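Local coordinates for AlbC (Streptomyces noursei, PDB 3OQV), which catalyses the ATP-independent joining of phenylalanine and leucine, delivered on their tRNAs, into a cyclodipeptide on the pathway to the antibacterial albonoursin, at residues 46-49 / 50-54; 94-97 / 98-101. All coordinates share one frame; numbering follows the deposited sequence.

Interaction 1 of 2, residues 46-49 / 50-54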
ATOM      1  N   LYS A  46      12.176  12.321  -5.621  1.00 44.47           N
ATOM      2  CA  LYS A  46      11.519  13.390  -6.359  1.00 45.66           C
ATOM      3  C   LYS A  46      10.004  13.239  -6.343  1.00 43.93           C
ATOM      4  O   LYS A  46       9.282  14.189  -6.045  1.00 44.50           O
ATOM      5  CB  LYS A  46      12.016  13.441  -7.803  1.00 47.15           C
ATOM      6  CG  LYS A  46      11.636  14.716  -8.533  1.00 51.42           C
ATOM      7  CD  LYS A  46      11.787  15.933  -7.627  1.00 58.17           C
ATOM      8  CE  LYS A  46      11.772  17.232  -8.429  1.00 60.54           C
ATOM      9  NZ  LYS A  46      12.974  17.363  -9.305  1.00 63.92           N
ATOM     10  N   ASN A  47       9.522  12.046  -6.674  1.00 41.49           N
ATOM     11  CA  ASN A  47       8.084  11.815  -6.751  1.00 41.17           C
ATOM     12  C   ASN A  47       7.410  11.792  -5.384  1.00 38.51           C
ATOM     13  O   ASN A  47       6.259  12.217  -5.244  1.00 39.58           O
ATOM     14  CB  ASN A  47       7.778  10.528  -7.520  1.00 41.59           C
ATOM     15  CG  ASN A  47       7.901  10.708  -9.026  1.00 43.10           C
ATOM     16  OD1 ASN A  47       7.879  11.829  -9.534  1.00 47.67           O
ATOM     17  ND2 ASN A  47       8.016   9.602  -9.745  1.00 40.99           N
ATOM     18  N   THR A  48       8.124  11.283  -4.385  1.00 36.56           N
ATOM     19  CA  THR A  48       7.628  11.282  -3.015  1.00 35.37           C
ATOM     20  C   THR A  48       7.416  12.706  -2.516  1.00 36.92           C
ATOM     21  O   THR A  48       6.333  13.047  -2.023  1.00 34.79           O
ATOM     22  CB  THR A  48       8.575  10.519  -2.066  1.00 36.30           C
ATOM     23  OG1 THR A  48       8.785   9.197  -2.574  1.00 34.92           O
ATOM     24  CG2 THR A  48       7.966  10.424  -0.671  1.00 33.60           C
ATOM     25  N   VAL A  49       8.413  13.557  -2.737  1.00 35.27           N
ATOM     26  CA  VAL A  49       8.341  14.938  -2.278  1.00 37.48           C
ATOM     27  C   VAL A  49       7.143  15.674  -2.872  1.00 37.95           C
ATOM     28  O   VAL A  49       6.384  16.320  -2.146  1.00 37.42           O
ATOM     29  CB  VAL A  49       9.643  15.704  -2.582  1.00 37.36           C
ATOM     30  CG1 VAL A  49       9.464  17.189  -2.332  1.00 37.83           C
ATOM     31  CG2 VAL A  49      10.783  15.159  -1.718  1.00 40.13           C
ATOM     32  N   MET A  50       6.952  15.549  -4.184  1.00 37.37           N
ATOM     33  CA  MET A  50       5.835  16.223  -4.846  1.00 37.77           C
ATOM     34  C   MET A  50       4.491  15.727  -4.313  1.00 36.15           C
ATOM     35  O   MET A  50       3.560  16.510  -4.127  1.00 35.79           O
ATOM     36  CB  MET A  50       5.907  16.039  -6.363  1.00 39.67           C
ATOM     37  CG  MET A  50       6.886  16.982  -7.060  1.00 47.78           C
ATOM     38  SD  MET A  50       6.153  17.781  -8.506  1.00 69.57           S
ATOM     39  CE  MET A  50       5.472  16.357  -9.373  1.00 57.65           C
ATOM     40  N   LEU A  51       4.394  14.423  -4.079  1.00 32.39           N
ATOM     41  CA  LEU A  51       3.165  13.831  -3.575  1.00 32.64           C
ATOM     42  C   LEU A  51       2.863  14.274  -2.139  1.00 32.81           C
ATOM     43  O   LEU A  51       1.721  14.611  -1.809  1.00 29.99           O
ATOM     44  CB  LEU A  51       3.226  12.305  -3.670  1.00 29.08           C
ATOM     45  CG  LEU A  51       2.011  11.553  -3.123  1.00 32.94           C
ATOM     46  CD1 LEU A  51       0.703  12.093  -3.718  1.00 36.98           C
ATOM     47  CD2 LEU A  51       2.163  10.051  -3.370  1.00 35.71           C
ATOM     48  N   LEU A  52       3.884  14.254  -1.289  1.00 30.15           N
ATOM     49  CA  LEU A  52       3.761  14.773   0.068  1.00 31.39           C
ATOM     50  C   LEU A  52       3.288  16.225   0.089  1.00 33.86           C
ATOM     51  O   LEU A  52       2.430  16.598   0.897  1.00 32.26           O
ATOM     52  CB  LEU A  52       5.087  14.645   0.821  1.00 32.93           C
ATOM     53  CG  LEU A  52       5.507  13.227   1.207  1.00 31.32           C
ATOM     54  CD1 LEU A  52       6.898  13.217   1.844  1.00 33.85           C
ATOM     55  CD2 LEU A  52       4.468  12.619   2.145  1.00 35.96           C
ATOM     56  N   GLN A  53       3.849  17.045  -0.796  1.00 35.58           N
ATOM     57  CA  GLN A  53       3.494  18.455  -0.848  1.00 37.65           C
ATOM     58  C   GLN A  53       2.052  18.604  -1.317  1.00 38.07           C
ATOM     59  O   GLN A  53       1.269  19.362  -0.746  1.00 38.38           O
ATOM     60  CB  GLN A  53       4.425  19.201  -1.804  1.00 39.44           C
ATOM     61  CG  GLN A  53       5.841  19.374  -1.283  1.00 44.59           C
ATOM     62  CD  GLN A  53       6.761  20.004  -2.311  1.00 54.16           C
ATOM     63  OE1 GLN A  53       6.865  19.530  -3.444  1.00 55.15           O
ATOM     64  NE2 GLN A  53       7.439  21.079  -1.920  1.00 52.26           N
ATOM     65  N   TRP A  54       1.713  17.868  -2.366  1.00 38.52           N
ATOM     66  CA  TRP A  54       0.360  17.861  -2.887  1.00 39.96           C
ATOM     67  C   TRP A  54      -0.646  17.520  -1.794  1.00 40.17           C
ATOM     68  O   TRP A  54      -1.663  18.198  -1.649  1.00 40.84           O
ATOM     69  CB  TRP A  54       0.252  16.856  -4.030  1.00 39.88           C
ATOM     70  CG  TRP A  54      -1.112  16.788  -4.643  1.00 44.96           C
ATOM     71  CD1 TRP A  54      -1.625  17.615  -5.602  1.00 46.54           C
ATOM     72  CD2 TRP A  54      -2.119  15.806  -4.379  1.00 44.07           C
ATOM     73  NE1 TRP A  54      -2.900  17.216  -5.935  1.00 45.04           N
ATOM     74  CE2 TRP A  54      -3.232  16.118  -5.185  1.00 46.26           C
ATOM     75  CE3 TRP A  54      -2.193  14.700  -3.525  1.00 46.60           C
ATOM     76  CZ2 TRP A  54      -4.402  15.360  -5.169  1.00 44.30           C
ATOM     77  CZ3 TRP A  54      -3.358  13.957  -3.504  1.00 42.43           C
ATOM     78  CH2 TRP A  54      -4.435  14.273  -4.338  1.00 39.42           C
TER

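Interaction 2 of 2, residues 94-97 / 98-101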
ATOM      1  N   LYS A  94      15.808  -0.881   4.433  1.00 28.68           N
ATOM      2  CA  LYS A  94      16.737   0.175   4.801  1.00 30.34           C
ATOM      3  C   LYS A  94      16.757   1.264   3.742  1.00 27.97           C
ATOM      4  O   LYS A  94      16.794   2.446   4.070  1.00 28.43           O
ATOM      5  CB  LYS A  94      18.157  -0.367   4.998  1.00 30.33           C
ATOM      6  CG  LYS A  94      18.405  -0.913   6.378  1.00 36.30           C
ATOM      7  CD  LYS A  94      19.755  -1.601   6.444  1.00 44.65           C
ATOM      8  CE  LYS A  94      20.253  -1.635   7.872  1.00 51.36           C
ATOM      9  NZ  LYS A  94      19.137  -1.378   8.820  1.00 51.67           N
ATOM     10  N   ASP A  95      16.806   0.863   2.476  1.00 28.67           N
ATOM     11  CA  ASP A  95      16.838   1.822   1.374  1.00 30.18           C
ATOM     12  C   ASP A  95      15.541   2.654   1.333  1.00 28.69           C
ATOM     13  O   ASP A  95      15.578   3.889   1.265  1.00 29.05           O
ATOM     14  CB  ASP A  95      17.048   1.088   0.046  1.00 30.17           C
ATOM     15  CG  ASP A  95      18.449   0.485  -0.084  1.00 40.22           C
ATOM     16  OD1 ASP A  95      19.320   0.792   0.760  1.00 38.76           O
ATOM     17  OD2 ASP A  95      18.681  -0.302  -1.034  1.00 47.32           O
ATOM     18  N   LEU A  96      14.406   1.971   1.418  1.00 28.31           N
ATOM     19  CA  LEU A  96      13.090   2.643   1.516  1.00 28.21           C
ATOM     20  C   LEU A  96      13.010   3.690   2.630  1.00 27.63           C
ATOM     21  O   LEU A  96      12.651   4.851   2.381  1.00 30.63           O
ATOM     22  CB  LEU A  96      11.990   1.600   1.698  1.00 27.00           C
ATOM     23  CG  LEU A  96      10.532   2.042   1.545  1.00 28.79           C
ATOM     24  CD1 LEU A  96      10.390   2.900   0.331  1.00 34.40           C
ATOM     25  CD2 LEU A  96       9.642   0.821   1.437  1.00 23.71           C
ATOM     26  N   ARG A  97      13.369   3.298   3.850  1.00 28.61           N
ATOM     27  CA  ARG A  97      13.312   4.202   4.996  1.00 28.13           C
ATOM     28  C   ARG A  97      14.225   5.402   4.871  1.00 29.46           C
ATOM     29  O   ARG A  97      13.833   6.509   5.225  1.00 30.63           O
ATOM     30  CB  ARG A  97      13.631   3.473   6.294  1.00 29.33           C
ATOM     31  CG  ARG A  97      12.507   2.576   6.776  1.00 30.74           C
ATOM     32  CD  ARG A  97      12.825   2.031   8.159  1.00 30.61           C
ATOM     33  NE  ARG A  97      12.282   0.688   8.320  1.00 34.74           N
ATOM     34  CZ  ARG A  97      12.993  -0.425   8.187  1.00 34.69           C
ATOM     35  NH1 ARG A  97      14.295  -0.362   7.923  1.00 32.73           N
ATOM     36  NH2 ARG A  97      12.403  -1.602   8.326  1.00 36.21           N
ATOM     37  N   ARG A  98      15.466   5.168   4.443  1.00 29.98           N
ATOM     38  CA  ARG A  98      16.419   6.253   4.238  1.00 31.61           C
ATOM     39  C   ARG A  98      15.896   7.253   3.208  1.00 31.55           C
ATOM     40  O   ARG A  98      15.950   8.470   3.410  1.00 31.65           O
ATOM     41  CB  ARG A  98      17.778   5.689   3.809  1.00 31.09           C
ATOM     42  CG  ARG A  98      18.244   4.541   4.693  1.00 33.41           C
ATOM     43  CD  ARG A  98      19.651   4.022   4.353  1.00 40.21           C
ATOM     44  NE  ARG A  98      20.186   3.251   5.477  1.00 42.49           N
ATOM     45  CZ  ARG A  98      21.103   2.295   5.374  1.00 47.85           C
ATOM     46  NH1 ARG A  98      21.631   1.998   4.195  1.00 46.93           N
ATOM     47  NH2 ARG A  98      21.494   1.633   6.457  1.00 48.83           N
ATOM     48  N   ARG A  99      15.360   6.735   2.112  1.00 30.79           N
ATOM     49  CA  ARG A  99      14.836   7.593   1.061  1.00 31.52           C
ATOM     50  C   ARG A  99      13.605   8.378   1.563  1.00 30.76           C
ATOM     51  O   ARG A  99      13.493   9.582   1.325  1.00 32.87           O
ATOM     52  CB  ARG A  99      14.521   6.758  -0.189  1.00 30.36           C
ATOM     53  CG  ARG A  99      13.529   7.380  -1.159  1.00 40.55           C
ATOM     54  CD  ARG A  99      13.664   6.783  -2.566  1.00 46.19           C
ATOM     55  NE  ARG A  99      14.580   5.640  -2.604  1.00 55.40           N
ATOM     56  CZ  ARG A  99      14.200   4.366  -2.517  1.00 57.76           C
ATOM     57  NH1 ARG A  99      15.102   3.392  -2.562  1.00 58.17           N
ATOM     58  NH2 ARG A  99      12.916   4.060  -2.384  1.00 54.45           N
ATOM     59  N   LEU A 100      12.738   7.712   2.321  1.00 30.48           N
ATOM     60  CA  LEU A 100      11.545   8.355   2.900  1.00 31.69           C
ATOM     61  C   LEU A 100      11.918   9.419   3.937  1.00 32.68           C
ATOM     62  O   LEU A 100      11.315  10.493   3.993  1.00 34.15           O
ATOM     63  CB  LEU A 100      10.646   7.297   3.531  1.00 31.87           C
ATOM     64  CG  LEU A 100       9.192   7.627   3.866  1.00 37.05           C
ATOM     65  CD1 LEU A 100       8.539   8.446   2.754  1.00 35.44           C
ATOM     66  CD2 LEU A 100       8.426   6.333   4.118  1.00 37.77           C
ATOM     67  N   ARG A 101      12.942   9.144   4.734  1.00 33.79           N
ATOM     68  CA  ARG A 101      13.485  10.169   5.616  1.00 36.47           C
ATOM     69  C   ARG A 101      14.034  11.360   4.836  1.00 36.07           C
ATOM     70  O   ARG A 101      13.746  12.508   5.172  1.00 38.07           O
ATOM     71  CB  ARG A 101      14.525   9.579   6.589  1.00 38.53           C
ATOM     72  CG  ARG A 101      13.890   9.124   7.912  1.00 43.77           C
ATOM     73  CD  ARG A 101      14.697   8.069   8.669  1.00 49.67           C
ATOM     74  NE  ARG A 101      15.806   8.675   9.385  1.00 51.15           N
ATOM     75  CZ  ARG A 101      16.274   8.282  10.571  1.00 48.74           C
ATOM     76  NH1 ARG A 101      15.711   7.294  11.261  1.00 41.53           N
ATOM     77  NH2 ARG A 101      17.317   8.912  11.073  1.00 39.43           N
TER

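Interaction 1 of 2, residues 46-49 / 50-54
Val49 and Gln53 meet one turn apart on helix 45-58, the crossover helix of the beta-alpha-beta unit with strands 29-37 and 59-67, their side chains alongside and pointing the same way. With CG1 anti to the backbone N (chi1 170°), Val49 presents that methyl to the Gln53 amide, whose OE1 lies 3.7 Å from Val49 CG1. Gln53 CG rests 3.2 Å from Val49 O, the same oxygen that accepts the backbone bond of Gln53 N. Thr48 and Leu52 repeat this side-by-side pairing, Thr48 CG2 touching Leu52 CD1 at 3.9 Å; Leu52 N gives Thr48 O a short bond of 2.8 Å, nearly straight at 175°. Met50 N bonds to Lys46 O at 3.3 Å, and the Met50 side chain, bent at chi2 and chi3, touches Leu235 and Ala236 of helix 232-238. Replacing Leu52 by an alanine would probably leave Thr48 CG2 without its methyl neighbour and open a gap toward Ile34 and Leu104. Thr48 OG1, beside its own backbone N, is hydrogen-bonded to Ser44 O. Across the two segments the hydrogen bonds are all i to i+4 backbone, which leaves Thr48 CG2 and the Leu52 side chain for apolar packing beside helix 82-107.

Interaction 2 of 2, residues 94-97 / 98-101
Arg98 to Arg101 each give a backbone N-H to the carbonyl four residues earlier, in the regular i to i+4 pattern of an alpha-helix. Leu100 N reaches Leu96 O at 2.9 Å, Arg101 N reaches Arg97 O at 2.8 Å, and Arg99 N reaches Asp95 O at 3.0 Å, this last with an N-H...O angle of 161°. The bond from Arg98 N to Lys94 O belongs to the same series, but that oxygen and Arg98 CG are modelled too close together, so the positions of both are less certain.

Among the side chains, Arg98 makes the most extensive contact. Its chain runs extended from CG to NE, and its guanidinium lies back along the helix at Lys94. Lys94 CB sits over the centre of one face, 4.0 Å from Arg98 CZ, and the lysine chain continues past the group, its CD 3.7 Å from Arg98 NH2. The two cationic ends therefore come close, Lys94 NZ being 4.5 Å from Arg98 NH2. Asp95 OD1 lies 4.3 Å from Arg98 NH1, well out of the guanidinium plane, and could offset the positive charge only through space. Arg99 bends at chi3 (8°), placing Asp95 O over one face of its guanidinium, toward the rim, and its NH2 within 3.9 Å of Leu96 CD1.

By similarity, Arg98 could take part in aminoacyl-tRNA binding; a phosphate ion near the Lys94 side chain, probably from the crystallisation liquor, may mark an anion-attracting surface. On helix 82-107, Leu96 and Leu100 pack against Ile36 of strand 29-37 and Tyr66 of strand 59-67, while Arg97 NE is hydrogen-bonded to Tyr66 OH.

How the interactions relate
Interaction 1 belongs to helix 45-58 and interaction 2 to helix 82-107; their centres are 15 Å apart, and they touch where Thr48 CG2 meets Leu100 CD1 at 4.0 Å. Strand 29-37 packs against both, through Ile34 for interaction 1 and Ile36 for interaction 2. That strand also ends in Ser37, the inferred nucleophile. The Leu96 side chain is about 7 Å from that of Ser37, and the side chains of Leu51 and Leu96 are each about 9 Å from the bound dithiane diol. Both interactions thus lie close to the pocket, on helices packed against the parallel sheet of the Rossmann-type fold, while Arg98 of interaction 2 is exposed, as suits its possible role in tRNA binding.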